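Local coordinates for glyoxalase family protein (Bacillus cereus, PDB 1ZSW) that is of unknown function but binds a zinc ion and belongs to the glyoxalase/bleomycin resistance/dioxygenase superfamily, at residues 25-33 against 218-227; 153-164 against 177-185. One frame throughout, in Å; residues are numbered along the deposited sequence.

Contact 1: residues 25-33 against 218-227. With ZN (zinc ion), chain B.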
ATOM      1  N   MET A  25      13.703  -2.742  18.048  0.60 27.19           N
ATOM      2  CA  MET A  25      13.577  -4.009  18.768  0.60 28.40           C
ATOM      3  C   MET A  25      13.063  -5.139  17.870  0.60 26.09           C
ATOM      4  O   MET A  25      13.306  -6.322  18.140  0.60 25.96           O
ATOM      5  CB  MET A  25      12.635  -3.827  19.959  0.60 28.08           C
ATOM      6  CG  MET A  25      12.471  -5.031  20.872  0.60 31.32           C
ATOM      7  SD  MET A  25      11.473  -4.654  22.337  0.60 36.62           S
ATOM      8  CE  MET A  25      12.679  -3.807  23.337  0.60 35.80           C
ATOM      9  N   TYR A  26      12.337  -4.764  16.813  1.00 23.36           N
ATOM     10  CA  TYR A  26      11.669  -5.725  15.940  1.00 23.77           C
ATOM     11  C   TYR A  26      11.898  -5.370  14.498  1.00 22.46           C
ATOM     12  O   TYR A  26      12.112  -4.189  14.168  1.00 23.46           O
ATOM     13  CB  TYR A  26      10.149  -5.733  16.158  1.00 23.20           C
ATOM     14  CG  TYR A  26       9.696  -6.053  17.555  1.00 22.25           C
ATOM     15  CD1 TYR A  26       9.254  -5.053  18.400  1.00 22.56           C
ATOM     16  CD2 TYR A  26       9.707  -7.369  18.017  1.00 27.88           C
ATOM     17  CE1 TYR A  26       8.827  -5.342  19.728  1.00 27.67           C
ATOM     18  CE2 TYR A  26       9.291  -7.679  19.321  1.00 26.79           C
ATOM     19  CZ  TYR A  26       8.843  -6.654  20.158  1.00 29.01           C
ATOM     20  OH  TYR A  26       8.421  -6.948  21.433  1.00 33.25           O
ATOM     21  N   GLU A  27      11.869  -6.385  13.632  0.70 22.80           N
ATOM     22  CA  GLU A  27      11.966  -6.169  12.184  0.70 23.17           C
ATOM     23  C   GLU A  27      10.610  -5.703  11.685  0.70 21.29           C
ATOM     24  O   GLU A  27       9.581  -5.924  12.334  0.70 22.27           O
ATOM     25  CB  GLU A  27      12.360  -7.460  11.443  0.70 22.18           C
ATOM     26  CG  GLU A  27      11.230  -8.487  11.281  0.70 22.13           C
ATOM     27  CD  GLU A  27      11.668  -9.838  10.682  0.70 26.04           C
ATOM     28  OE1 GLU A  27      12.777  -9.932  10.103  0.70 29.02           O
ATOM     29  OE2 GLU A  27      10.895 -10.805  10.795  0.70 30.05           O
ATOM     30  N   ILE A  28      10.611  -5.057  10.533  1.00 22.41           N
ATOM     31  CA  ILE A  28       9.385  -4.728   9.810  1.00 19.79           C
ATOM     32  C   ILE A  28       9.433  -5.531   8.525  1.00 20.24           C
ATOM     33  O   ILE A  28      10.295  -5.295   7.680  1.00 18.89           O
ATOM     34  CB  ILE A  28       9.301  -3.201   9.480  1.00 19.23           C
ATOM     35  CG1 ILE A  28       9.172  -2.315  10.728  1.00 22.06           C
ATOM     36  CG2 ILE A  28       8.160  -2.898   8.498  1.00 18.27           C
ATOM     37  CD1 ILE A  28       7.840  -2.391  11.465  1.00 27.21           C
ATOM     38  N   LYS A  29       8.500  -6.456   8.347  1.00 18.44           N
ATOM     39  CA  LYS A  29       8.575  -7.379   7.211  1.00 18.58           C
ATOM     40  C   LYS A  29       8.343  -6.764   5.850  1.00 19.34           C
ATOM     41  O   LYS A  29       8.790  -7.318   4.855  1.00 22.49           O
ATOM     42  CB  LYS A  29       7.665  -8.577   7.411  1.00 20.51           C
ATOM     43  CG  LYS A  29       8.209  -9.506   8.522  1.00 24.97           C
ATOM     44  CD  LYS A  29       7.705 -10.924   8.367  1.00 34.32           C
ATOM     45  CE  LYS A  29       8.682 -11.736   7.546  1.00 39.90           C
ATOM     46  NZ  LYS A  29       8.329 -13.189   7.495  1.00 45.49           N
ATOM     47  N   GLY A  30       7.624  -5.651   5.801  1.00 17.86           N
ATOM     48  CA  GLY A  30       7.254  -5.085   4.499  1.00 18.67           C
ATOM     49  C   GLY A  30       6.038  -4.174   4.608  1.00 17.30           C
ATOM     50  O   GLY A  30       5.502  -3.931   5.699  1.00 19.78           O
ATOM     51  N   HIS A  31       5.624  -3.677   3.459  1.00 16.03           N
ATOM     52  CA  HIS A  31       4.367  -2.928   3.376  1.00 15.66           C
ATOM     53  C   HIS A  31       3.188  -3.830   3.714  1.00 15.61           C
ATOM     54  O   HIS A  31       3.160  -5.027   3.367  1.00 14.91           O
ATOM     55  CB  HIS A  31       4.112  -2.329   1.987  1.00 16.85           C
ATOM     56  CG  HIS A  31       5.305  -1.640   1.386  1.00 16.18           C
ATOM     57  ND1 HIS A  31       6.019  -0.687   2.078  1.00 16.86           N
ATOM     58  CD2 HIS A  31       5.883  -1.735   0.150  1.00 19.69           C
ATOM     59  CE1 HIS A  31       6.996  -0.225   1.301  1.00 16.89           C
ATOM     60  NE2 HIS A  31       6.942  -0.851   0.135  1.00 18.66           N
ATOM     61  N   HIS A  32       2.161  -3.202   4.300  1.00 14.88           N
ATOM     62  CA  HIS A  32       0.897  -3.897   4.639  1.00 16.31           C
ATOM     63  C   HIS A  32      -0.173  -3.628   3.587  1.00 17.40           C
ATOM     64  O   HIS A  32      -0.733  -4.552   3.001  1.00 17.92           O
ATOM     65  CB  HIS A  32       0.437  -3.462   6.040  1.00 17.17           C
ATOM     66  CG  HIS A  32      -0.711  -4.251   6.589  1.00 15.69           C
ATOM     67  ND1 HIS A  32      -2.010  -4.082   6.158  1.00 19.36           N
ATOM     68  CD2 HIS A  32      -0.748  -5.193   7.568  1.00 17.43           C
ATOM     69  CE1 HIS A  32      -2.811  -4.878   6.857  1.00 21.58           C
ATOM     70  NE2 HIS A  32      -2.063  -5.586   7.699  1.00 16.97           N
ATOM     71  N   HIS A  33      -0.441  -2.349   3.337  1.00 16.06           N
ATOM     72  CA  HIS A  33      -1.372  -1.955   2.286  1.00 16.24           C
ATOM     73  C   HIS A  33      -1.138  -0.522   1.971  1.00 15.13           C
ATOM     74  O   HIS A  33      -0.347   0.148   2.661  1.00 15.37           O
ATOM     75  CB  HIS A  33      -2.858  -2.153   2.703  1.00 17.00           C
ATOM     76  CG  HIS A  33      -3.308  -1.309   3.861  1.00 16.97           C
ATOM     77  ND1 HIS A  33      -3.191  -1.733   5.174  1.00 17.79           N
ATOM     78  CD2 HIS A  33      -3.956  -0.113   3.910  1.00 18.46           C
ATOM     79  CE1 HIS A  33      -3.700  -0.812   5.980  1.00 14.94           C
ATOM     80  NE2 HIS A  33      -4.180   0.177   5.239  1.00 19.98           N
ATOM     81  N   SER A 218      12.984  -2.283   4.257  1.00 20.25           N
ATOM     82  CA  SER A 218      12.654  -2.659   5.634  1.00 20.10           C
ATOM     83  C   SER A 218      13.469  -3.855   6.072  1.00 20.53           C
ATOM     84  O   SER A 218      13.938  -3.913   7.224  1.00 23.89           O
ATOM     85  CB  SER A 218      11.133  -2.924   5.806  1.00 19.63           C
ATOM     86  OG  SER A 218      10.672  -4.073   5.142  1.00 18.56           O
ATOM     87  N   ILE A 219      13.621  -4.795   5.133  0.60 22.23           N
ATOM     88  CA  ILE A 219      14.503  -5.964   5.271  0.60 21.89           C
ATOM     89  C   ILE A 219      15.594  -5.775   4.211  0.60 21.44           C
ATOM     90  O   ILE A 219      15.291  -5.563   3.039  0.60 22.26           O
ATOM     91  CB  ILE A 219      13.742  -7.318   5.031  0.60 21.64           C
ATOM     92  CG1 ILE A 219      12.574  -7.536   6.030  0.60 19.71           C
ATOM     93  CG2 ILE A 219      14.717  -8.537   5.099  0.60 20.83           C
ATOM     94  CD1 ILE A 219      12.989  -7.613   7.522  0.60 23.35           C
ATOM     95  N   LYS A 220      16.865  -5.835   4.605  1.00 23.75           N
ATOM     96  CA  LYS A 220      17.923  -5.701   3.597  1.00 25.40           C
ATOM     97  C   LYS A 220      17.822  -6.761   2.497  1.00 24.79           C
ATOM     98  O   LYS A 220      17.728  -7.975   2.777  1.00 26.75           O
ATOM     99  CB  LYS A 220      19.315  -5.771   4.273  1.00 26.87           C
ATOM    100  CG  LYS A 220      20.440  -5.659   3.258  1.00 31.05           C
ATOM    101  CD  LYS A 220      21.730  -5.272   3.952  1.00 38.08           C
ATOM    102  CE  LYS A 220      22.940  -5.729   3.147  1.00 42.68           C
ATOM    103  NZ  LYS A 220      24.192  -5.410   3.897  1.00 45.97           N
ATOM    104  N   GLY A 221      17.815  -6.294   1.252  1.00 25.96           N
ATOM    105  CA  GLY A 221      17.776  -7.168   0.088  1.00 27.82           C
ATOM    106  C   GLY A 221      16.399  -7.476  -0.452  1.00 29.02           C
ATOM    107  O   GLY A 221      16.276  -8.084  -1.519  1.00 30.10           O
ATOM    108  N   GLU A 222      15.357  -7.068   0.279  1.00 26.62           N
ATOM    109  CA  GLU A 222      13.984  -7.403  -0.112  1.00 25.67           C
ATOM    110  C   GLU A 222      13.212  -6.192  -0.646  1.00 23.26           C
ATOM    111  O   GLU A 222      13.377  -5.057  -0.151  1.00 24.07           O
ATOM    112  CB  GLU A 222      13.218  -8.015   1.060  1.00 26.46           C
ATOM    113  CG  GLU A 222      13.814  -9.296   1.619  1.00 28.87           C
ATOM    114  CD  GLU A 222      12.908  -9.935   2.657  1.00 32.23           C
ATOM    115  OE1 GLU A 222      11.901  -9.302   3.055  1.00 28.73           O
ATOM    116  OE2 GLU A 222      13.218 -11.063   3.110  1.00 34.56           O
ATOM    117  N   ALA A 223      12.407  -6.465  -1.665  1.00 20.89           N
ATOM    118  CA  ALA A 223      11.601  -5.452  -2.347  1.00 19.94           C
ATOM    119  C   ALA A 223      10.330  -5.128  -1.561  1.00 19.91           C
ATOM    120  O   ALA A 223       9.725  -4.088  -1.794  1.00 18.89           O
ATOM    121  CB  ALA A 223      11.205  -5.924  -3.726  1.00 20.11           C
ATOM    122  N   PHE A 224       9.925  -6.049  -0.692  1.00 21.37           N
ATOM    123  CA  PHE A 224       8.558  -6.044  -0.153  1.00 19.52           C
ATOM    124  C   PHE A 224       8.280  -4.884   0.799  1.00 19.38           C
ATOM    125  O   PHE A 224       7.123  -4.630   1.140  1.00 17.42           O
ATOM    126  CB  PHE A 224       8.271  -7.349   0.594  1.00 19.52           C
ATOM    127  CG  PHE A 224       8.791  -8.548  -0.106  1.00 19.87           C
ATOM    128  CD1 PHE A 224       8.419  -8.820  -1.410  1.00 21.79           C
ATOM    129  CD2 PHE A 224       9.689  -9.379   0.549  1.00 25.09           C
ATOM    130  CE1 PHE A 224       8.928  -9.916  -2.084  1.00 27.50           C
ATOM    131  CE2 PHE A 224      10.205 -10.491  -0.106  1.00 24.64           C
ATOM    132  CZ  PHE A 224       9.820 -10.753  -1.419  1.00 25.76           C
ATOM    133  N   GLY A 225       9.324  -4.192   1.233  1.00 18.10           N
ATOM    134  CA  GLY A 225       9.155  -3.075   2.146  1.00 18.14           C
ATOM    135  C   GLY A 225       9.956  -1.883   1.668  1.00 19.97           C
ATOM    136  O   GLY A 225      10.202  -0.950   2.441  1.00 20.68           O
ATOM    137  N   GLU A 226      10.321  -1.897   0.384  1.00 16.40           N
ATOM    138  CA  GLU A 226      11.222  -0.876  -0.144  1.00 17.46           C
ATOM    139  C   GLU A 226      10.532   0.468  -0.300  1.00 17.41           C
ATOM    140  O   GLU A 226       9.402   0.525  -0.783  1.00 17.05           O
ATOM    141  CB  GLU A 226      11.821  -1.342  -1.451  1.00 17.52           C
ATOM    142  CG  GLU A 226      12.931  -0.414  -1.962  1.00 19.12           C
ATOM    143  CD  GLU A 226      13.578  -0.978  -3.230  1.00 23.79           C
ATOM    144  OE1 GLU A 226      13.129  -0.631  -4.335  1.00 24.52           O
ATOM    145  OE2 GLU A 226      14.509  -1.789  -3.072  1.00 26.89           O
ATOM    146  N   ILE A 227      11.228   1.518   0.117  1.00 15.68           N
ATOM    147  CA  ILE A 227      10.732   2.903  -0.020  1.00 16.64           C
ATOM    148  C   ILE A 227      11.777   3.705  -0.784  1.00 19.29           C
ATOM    149  O   ILE A 227      12.947   3.673  -0.416  1.00 20.00           O
ATOM    150  CB  ILE A 227      10.473   3.528   1.347  1.00 18.38           C
ATOM    151  CG1 ILE A 227       9.291   2.770   2.011  1.00 17.63           C
ATOM    152  CG2 ILE A 227      10.070   4.963   1.183  1.00 20.27           C
ATOM    153  CD1 ILE A 227       9.028   3.321   3.425  1.00 18.00           C
TER
HETATM  154 ZN    ZN B 315      -5.048   1.920   6.083  1.00 23.99          ZN
HETATM  155  O   HOH W   1      13.396  -4.624   9.768  1.00 29.01           O
HETATM  156  O   HOH W   2      10.831  -6.796   3.003  1.00 23.60           O
HETATM  157  O   HOH W   3       9.814  -9.879   4.680  1.00 29.25           O
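On strand 31-38, which carries the zinc ligand H33, H31 locks into the loop 218-227 by both backbone and ring. H31 N bonds nearly straight to F224 O (2.9 Å, 163° at the hydrogen). The imidazole gives H31 NE2 to E226 O at 3.0 Å, with the oxygen in the ring plane but the donor well above the carbonyl plane, a more bent bond. G225 CA sits over one face of the H31 ring, 3.8 Å from the centroid, in a CH-pi contact, while I227 CG1 meets the ring edge. Two glycines let the backbones close in, G30 CA lying 3.6 Å from G225 CA. S218 turns OG between its own backbone N and carbonyl carbon (chi1 69°), whence it donates to I28 O at 2.8 Å, from above that carbonyl plane. Water extends the seam: one molecule links I28 N to S218 O, and another donates to both K29 O and E222 OE1. H33 ND1 donates to H32 ND1 (2.8 Å) and H33 NE2 binds zinc at 2.1 Å, with H246 and E294 completing the protein ligands. Opposite A248 stand both H32 and H33, the classic bulge of a beta strand, beside the metal site of a vicinal-oxygen-chelate fold.

Contact 2: residues 153-164 against 177-185; sequences LLVSNGEKVEHW and QIQGMGSVE
Q179 sets CG anti to its carbonyl carbon (chi1 -57°), runs extended beyond it and turns its amide crosswise (chi3 -97°), while S156 holds OG between its backbone N and carbonyl carbon (chi1 75°); the two polar ends thereby meet. S156 OG lies 2.6 Å from Q179 OE1, hydrogen-bonded in the amide plane on a lone pair. S156 OG also accepts from G158 N at 2.9 Å, forming an ST turn within the type I' turn 156-159. The other end of the amide, Q179 NE2, makes a weak, bent bond to E159 O (2.9 Å). The glutamine thus spans the turn: the S156 bond sets the amide's orientation, and the weak bond favours the same flip. W164 lays its indole against the backbone of 179-180: Q179 O stands over the face, 3.3 Å from W164 CE3, and G180 CA makes a CH-pi contact 3.8 Å from the six-membered ring centroid of W164. V161 CB covers the opposite face, and W164 NE1 bonds to P80 O. K160 bends back so that NZ bonds both W164 O and V161 O, across the type I turn 161-164. Nearer the sheet, the side chains of L153 and I178 cross at about a right angle, with L153 CD2 4.1 Å from I178 CG1, and L154 CD1 packs on S183. The contact closes the connection between strands 150-155 and 180-188, neighbours of strand 101-109 on its two sides, which probably links two glyoxalase-type modules.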
ATOM      1  N   LEU A 153       5.293  -1.446 -12.663  1.00 17.82           N
ATOM      2  CA  LEU A 153       5.540  -2.862 -12.550  1.00 20.23           C
ATOM      3  C   LEU A 153       7.037  -3.139 -12.436  1.00 20.91           C
ATOM      4  O   LEU A 153       7.848  -2.517 -13.164  1.00 22.45           O
ATOM      5  CB  LEU A 153       4.947  -3.612 -13.740  1.00 19.39           C
ATOM      6  CG  LEU A 153       3.481  -3.442 -14.037  1.00 16.51           C
ATOM      7  CD1 LEU A 153       3.136  -4.229 -15.284  1.00 22.47           C
ATOM      8  CD2 LEU A 153       2.618  -3.962 -12.855  1.00 19.37           C
ATOM      9  N   LEU A 154       7.405  -4.022 -11.535  1.00 19.61           N
ATOM     10  CA  LEU A 154       8.816  -4.246 -11.188  1.00 19.73           C
ATOM     11  C   LEU A 154       9.125  -5.739 -11.199  1.00 21.94           C
ATOM     12  O   LEU A 154       8.390  -6.551 -10.627  1.00 19.81           O
ATOM     13  CB  LEU A 154       9.100  -3.715  -9.792  1.00 22.14           C
ATOM     14  CG  LEU A 154       8.807  -2.250  -9.466  1.00 19.72           C
ATOM     15  CD1 LEU A 154       8.851  -2.056  -7.908  1.00 22.25           C
ATOM     16  CD2 LEU A 154       9.784  -1.321 -10.233  1.00 21.73           C
ATOM     17  N   VAL A 155      10.213  -6.128 -11.835  1.00 22.38           N
ATOM     18  CA  VAL A 155      10.529  -7.540 -11.904  1.00 24.43           C
ATOM     19  C   VAL A 155      11.087  -8.083 -10.631  1.00 27.66           C
ATOM     20  O   VAL A 155      12.081  -7.580 -10.108  1.00 29.12           O
ATOM     21  CB  VAL A 155      11.437  -7.894 -13.115  1.00 24.39           C
ATOM     22  CG1 VAL A 155      11.868  -9.340 -13.020  1.00 24.74           C
ATOM     23  CG2 VAL A 155      10.678  -7.619 -14.388  1.00 24.88           C
ATOM     24  N   SER A 156      10.434  -9.147 -10.155  1.00 29.73           N
ATOM     25  CA  SER A 156      10.757  -9.785  -8.896  1.00 31.83           C
ATOM     26  C   SER A 156      11.689 -10.982  -9.021  1.00 34.61           C
ATOM     27  O   SER A 156      12.313 -11.361  -8.044  1.00 35.48           O
ATOM     28  CB  SER A 156       9.477 -10.233  -8.181  1.00 32.43           C
ATOM     29  OG  SER A 156       8.916 -11.404  -8.787  1.00 31.61           O
ATOM     30  N   ASN A 157      11.759 -11.580 -10.212  1.00 36.56           N
ATOM     31  CA  ASN A 157      12.441 -12.865 -10.394  1.00 37.64           C
ATOM     32  C   ASN A 157      11.723 -13.970  -9.616  1.00 38.68           C
ATOM     33  O   ASN A 157      12.328 -14.980  -9.242  1.00 39.74           O
ATOM     34  CB  ASN A 157      13.916 -12.777  -9.971  1.00 38.55           C
ATOM     35  CG  ASN A 157      14.679 -11.723 -10.749  1.00 40.67           C
ATOM     36  OD1 ASN A 157      14.582 -11.651 -11.976  1.00 43.71           O
ATOM     37  ND2 ASN A 157      15.434 -10.889 -10.037  1.00 43.50           N
ATOM     38  N   GLY A 158      10.433 -13.764  -9.360  1.00 37.49           N
ATOM     39  CA  GLY A 158       9.630 -14.748  -8.631  1.00 37.11           C
ATOM     40  C   GLY A 158       9.682 -14.644  -7.110  1.00 36.73           C
ATOM     41  O   GLY A 158       8.954 -15.358  -6.420  1.00 37.62           O
ATOM     42  N   GLU A 159      10.528 -13.758  -6.577  1.00 35.80           N
ATOM     43  CA  GLU A 159      10.551 -13.519  -5.134  1.00 34.58           C
ATOM     44  C   GLU A 159       9.190 -13.030  -4.675  1.00 32.70           C
ATOM     45  O   GLU A 159       8.479 -12.297  -5.402  1.00 30.85           O
ATOM     46  CB  GLU A 159      11.651 -12.537  -4.730  1.00 36.54           C
ATOM     47  CG  GLU A 159      13.074 -13.059  -5.011  1.00 41.62           C
ATOM     48  CD  GLU A 159      13.406 -14.339  -4.239  1.00 49.44           C
ATOM     49  OE1 GLU A 159      13.101 -14.413  -3.024  1.00 53.67           O
ATOM     50  OE2 GLU A 159      13.971 -15.277  -4.850  1.00 53.29           O
ATOM     51  N   LYS A 160       8.812 -13.464  -3.486  1.00 31.25           N
ATOM     52  CA  LYS A 160       7.484 -13.179  -2.961  1.00 32.22           C
ATOM     53  C   LYS A 160       7.476 -13.316  -1.444  1.00 31.22           C
ATOM     54  O   LYS A 160       8.302 -14.030  -0.856  1.00 29.75           O
ATOM     55  CB  LYS A 160       6.453 -14.134  -3.584  1.00 31.91           C
ATOM     56  CG  LYS A 160       6.619 -15.591  -3.158  1.00 35.35           C
ATOM     57  CD  LYS A 160       5.741 -16.535  -3.976  1.00 33.97           C
ATOM     58  CE  LYS A 160       4.293 -16.483  -3.515  1.00 37.06           C
ATOM     59  NZ  LYS A 160       4.150 -16.880  -2.089  1.00 34.81           N
ATOM     60  N   VAL A 161       6.545 -12.617  -0.807  1.00 30.23           N
ATOM     61  CA  VAL A 161       6.215 -12.852   0.601  1.00 29.21           C
ATOM     62  C   VAL A 161       5.592 -14.241   0.651  1.00 31.79           C
ATOM     63  O   VAL A 161       4.738 -14.552  -0.177  1.00 30.92           O
ATOM     64  CB  VAL A 161       5.219 -11.785   1.094  1.00 29.18           C
ATOM     65  CG1 VAL A 161       4.600 -12.147   2.457  1.00 25.92           C
ATOM     66  CG2 VAL A 161       5.918 -10.453   1.173  1.00 27.43           C
ATOM     67  N   GLU A 162       6.021 -15.078   1.593  1.00 31.78           N
ATOM     68  CA  GLU A 162       5.552 -16.468   1.611  1.00 35.48           C
ATOM     69  C   GLU A 162       4.027 -16.610   1.538  1.00 34.10           C
ATOM     70  O   GLU A 162       3.516 -17.486   0.833  1.00 36.13           O
ATOM     71  CB  GLU A 162       6.136 -17.275   2.782  1.00 37.71           C
ATOM     72  CG  GLU A 162       5.504 -18.683   2.927  1.00 44.09           C
ATOM     73  CD  GLU A 162       6.479 -19.756   3.380  1.00 55.22           C
ATOM     74  OE1 GLU A 162       6.047 -20.661   4.128  1.00 60.09           O
ATOM     75  OE2 GLU A 162       7.669 -19.710   2.985  1.00 58.89           O
ATOM     76  N   HIS A 163       3.298 -15.756   2.241  1.00 32.17           N
ATOM     77  CA  HIS A 163       1.841 -15.922   2.297  1.00 31.39           C
ATOM     78  C   HIS A 163       1.052 -15.468   1.059  1.00 30.31           C
ATOM     79  O   HIS A 163      -0.124 -15.766   0.953  1.00 32.00           O
ATOM     80  CB  HIS A 163       1.230 -15.339   3.575  1.00 31.80           C
ATOM     81  CG  HIS A 163       1.354 -13.855   3.705  1.00 32.56           C
ATOM     82  ND1 HIS A 163       1.948 -13.251   4.791  1.00 31.86           N
ATOM     83  CD2 HIS A 163       0.930 -12.846   2.905  1.00 32.40           C
ATOM     84  CE1 HIS A 163       1.908 -11.937   4.648  1.00 32.79           C
ATOM     85  NE2 HIS A 163       1.291 -11.664   3.514  1.00 26.20           N
ATOM     86  N   TRP A 164       1.698 -14.774   0.125  1.00 28.52           N
ATOM     87  CA  TRP A 164       1.015 -14.363  -1.104  1.00 27.70           C
ATOM     88  C   TRP A 164       0.520 -15.549  -1.956  1.00 28.22           C
ATOM     89  O   TRP A 164       1.202 -16.570  -2.049  1.00 29.40           O
ATOM     90  CB  TRP A 164       1.950 -13.493  -1.942  1.00 26.18           C
ATOM     91  CG  TRP A 164       2.278 -12.147  -1.329  1.00 25.93           C
ATOM     92  CD1 TRP A 164       1.746 -11.585  -0.192  1.00 26.68           C
ATOM     93  CD2 TRP A 164       3.180 -11.171  -1.874  1.00 23.78           C
ATOM     94  NE1 TRP A 164       2.291 -10.344   0.015  1.00 22.52           N
ATOM     95  CE2 TRP A 164       3.166 -10.062  -1.011  1.00 23.55           C
ATOM     96  CE3 TRP A 164       4.016 -11.141  -3.003  1.00 25.28           C
ATOM     97  CZ2 TRP A 164       3.942  -8.917  -1.246  1.00 23.72           C
ATOM     98  CZ3 TRP A 164       4.809 -10.009  -3.233  1.00 26.08           C
ATOM     99  CH2 TRP A 164       4.756  -8.909  -2.359  1.00 24.05           C
ATOM    100  N   GLN A 177       0.802 -12.656 -13.073  1.00 20.74           N
ATOM    101  CA  GLN A 177      -0.023 -11.839 -12.174  1.00 21.88           C
ATOM    102  C   GLN A 177       0.865 -10.952 -11.326  1.00 19.75           C
ATOM    103  O   GLN A 177       1.968 -11.351 -10.906  1.00 20.36           O
ATOM    104  CB  GLN A 177      -0.860 -12.707 -11.223  1.00 23.22           C
ATOM    105  CG  GLN A 177      -2.130 -13.211 -11.901  1.00 22.63           C
ATOM    106  CD  GLN A 177      -3.013 -14.048 -10.987  1.00 22.97           C
ATOM    107  OE1 GLN A 177      -3.097 -13.813  -9.779  1.00 24.52           O
ATOM    108  NE2 GLN A 177      -3.679 -15.052 -11.571  1.00 24.12           N
ATOM    109  N   ILE A 178       0.299  -9.801 -11.018  1.00 19.74           N
ATOM    110  CA  ILE A 178       0.853  -8.943  -9.970  1.00 21.76           C
ATOM    111  C   ILE A 178       0.968  -9.754  -8.687  1.00 21.69           C
ATOM    112  O   ILE A 178      -0.017 -10.396  -8.257  1.00 24.42           O
ATOM    113  CB  ILE A 178      -0.030  -7.696  -9.780  1.00 19.87           C
ATOM    114  CG1 ILE A 178       0.177  -6.745 -10.981  1.00 20.63           C
ATOM    115  CG2 ILE A 178       0.394  -6.964  -8.498  1.00 20.38           C
ATOM    116  CD1 ILE A 178      -0.944  -5.810 -11.202  1.00 25.11           C
ATOM    117  N   GLN A 179       2.143  -9.730  -8.057  1.00 19.39           N
ATOM    118  CA  GLN A 179       2.372 -10.520  -6.837  1.00 20.81           C
ATOM    119  C   GLN A 179       1.947  -9.786  -5.583  1.00 22.17           C
ATOM    120  O   GLN A 179       1.257 -10.351  -4.713  1.00 24.04           O
ATOM    121  CB  GLN A 179       3.816 -10.982  -6.721  1.00 20.19           C
ATOM    122  CG  GLN A 179       4.239 -11.802  -7.938  1.00 24.88           C
ATOM    123  CD  GLN A 179       5.706 -11.904  -8.005  1.00 30.02           C
ATOM    124  OE1 GLN A 179       6.351 -11.136  -8.712  1.00 31.94           O
ATOM    125  NE2 GLN A 179       6.261 -12.808  -7.221  1.00 35.40           N
ATOM    126  N   GLY A 180       2.341  -8.518  -5.499  1.00 21.75           N
ATOM    127  CA  GLY A 180       2.001  -7.665  -4.369  1.00 18.34           C
ATOM    128  C   GLY A 180       2.895  -6.449  -4.513  1.00 18.78           C
ATOM    129  O   GLY A 180       3.491  -6.230  -5.589  1.00 19.70           O
ATOM    130  N   MET A 181       2.996  -5.686  -3.433  1.00 18.68           N
ATOM    131  CA  MET A 181       3.706  -4.399  -3.459  1.00 18.48           C
ATOM    132  C   MET A 181       5.188  -4.576  -3.444  1.00 18.52           C
ATOM    133  O   MET A 181       5.722  -5.390  -2.700  1.00 18.64           O
ATOM    134  CB  MET A 181       3.312  -3.548  -2.233  1.00 18.99           C
ATOM    135  CG  MET A 181       1.829  -3.214  -2.303  1.00 18.03           C
ATOM    136  SD  MET A 181       1.224  -2.559  -0.688  1.00 22.45           S
ATOM    137  CE  MET A 181       2.066  -1.027  -0.804  1.00 21.20           C
ATOM    138  N   GLY A 182       5.856  -3.705  -4.212  1.00 18.49           N
ATOM    139  CA  GLY A 182       7.321  -3.540  -4.109  1.00 18.99           C
ATOM    140  C   GLY A 182       7.654  -2.119  -3.663  1.00 18.32           C
ATOM    141  O   GLY A 182       7.109  -1.644  -2.665  1.00 19.48           O
ATOM    142  N   SER A 183       8.543  -1.425  -4.368  1.00 18.91           N
ATOM    143  CA  SER A 183       8.932  -0.074  -3.985  1.00 17.58           C
ATOM    144  C   SER A 183       7.728   0.839  -3.871  1.00 18.91           C
ATOM    145  O   SER A 183       6.885   0.839  -4.778  1.00 19.74           O
ATOM    146  CB  SER A 183       9.806   0.533  -5.095  1.00 19.23           C
ATOM    147  OG  SER A 183      10.761  -0.402  -5.540  1.00 22.91           O
ATOM    148  N   VAL A 184       7.683   1.658  -2.820  1.00 17.00           N
ATOM    149  CA  VAL A 184       6.673   2.749  -2.736  1.00 15.92           C
ATOM    150  C   VAL A 184       7.460   4.047  -2.702  1.00 16.63           C
ATOM    151  O   VAL A 184       8.422   4.131  -1.995  1.00 16.71           O
ATOM    152  CB  VAL A 184       5.785   2.610  -1.471  1.00 16.35           C
ATOM    153  CG1 VAL A 184       4.875   3.820  -1.330  1.00 17.56           C
ATOM    154  CG2 VAL A 184       4.880   1.332  -1.590  1.00 20.44           C
ATOM    155  N   GLU A 185       7.034   5.008  -3.515  1.00 17.19           N
ATOM    156  CA  GLU A 185       7.780   6.281  -3.679  1.00 17.10           C
ATOM    157  C   GLU A 185       7.150   7.376  -2.820  1.00 18.01           C
ATOM    158  O   GLU A 185       5.906   7.618  -2.897  1.00 16.41           O
ATOM    159  CB  GLU A 185       7.682   6.690  -5.134  1.00 16.11           C
ATOM    160  CG  GLU A 185       8.540   7.884  -5.506  1.00 19.89           C
ATOM    161  CD  GLU A 185       8.304   8.231  -6.949  1.00 19.03           C
ATOM    162  OE1 GLU A 185       8.929   7.548  -7.829  1.00 23.34           O
ATOM    163  OE2 GLU A 185       7.466   9.132  -7.226  1.00 21.26           O
TER

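In the fold
The two contacts lie side by side, their centres 12 Å apart, and both segments of contact 2 fall between 25-33 and 218-227 in sequence. They meet through E226: E226 OE1 bonds S183 OG (2.7 Å) and E226 O takes the backbone bond of V184 N, where strands 180-188 and 227-231 run parallel. The rings of F224 and W164 also meet edge-to-face. Contact 1 thus joins the sheet holding strands 31-38, 244-251 and 292-300, which supply the zinc ligands, to the second sheet, while contact 2 lies within and beside that second sheet. M181 touches H31 and comes within about 5 Å of H33 between side chains, yet its side chain is about 10 Å from the zinc, so contact 2 adjoins the ligand strand and not the metal itself.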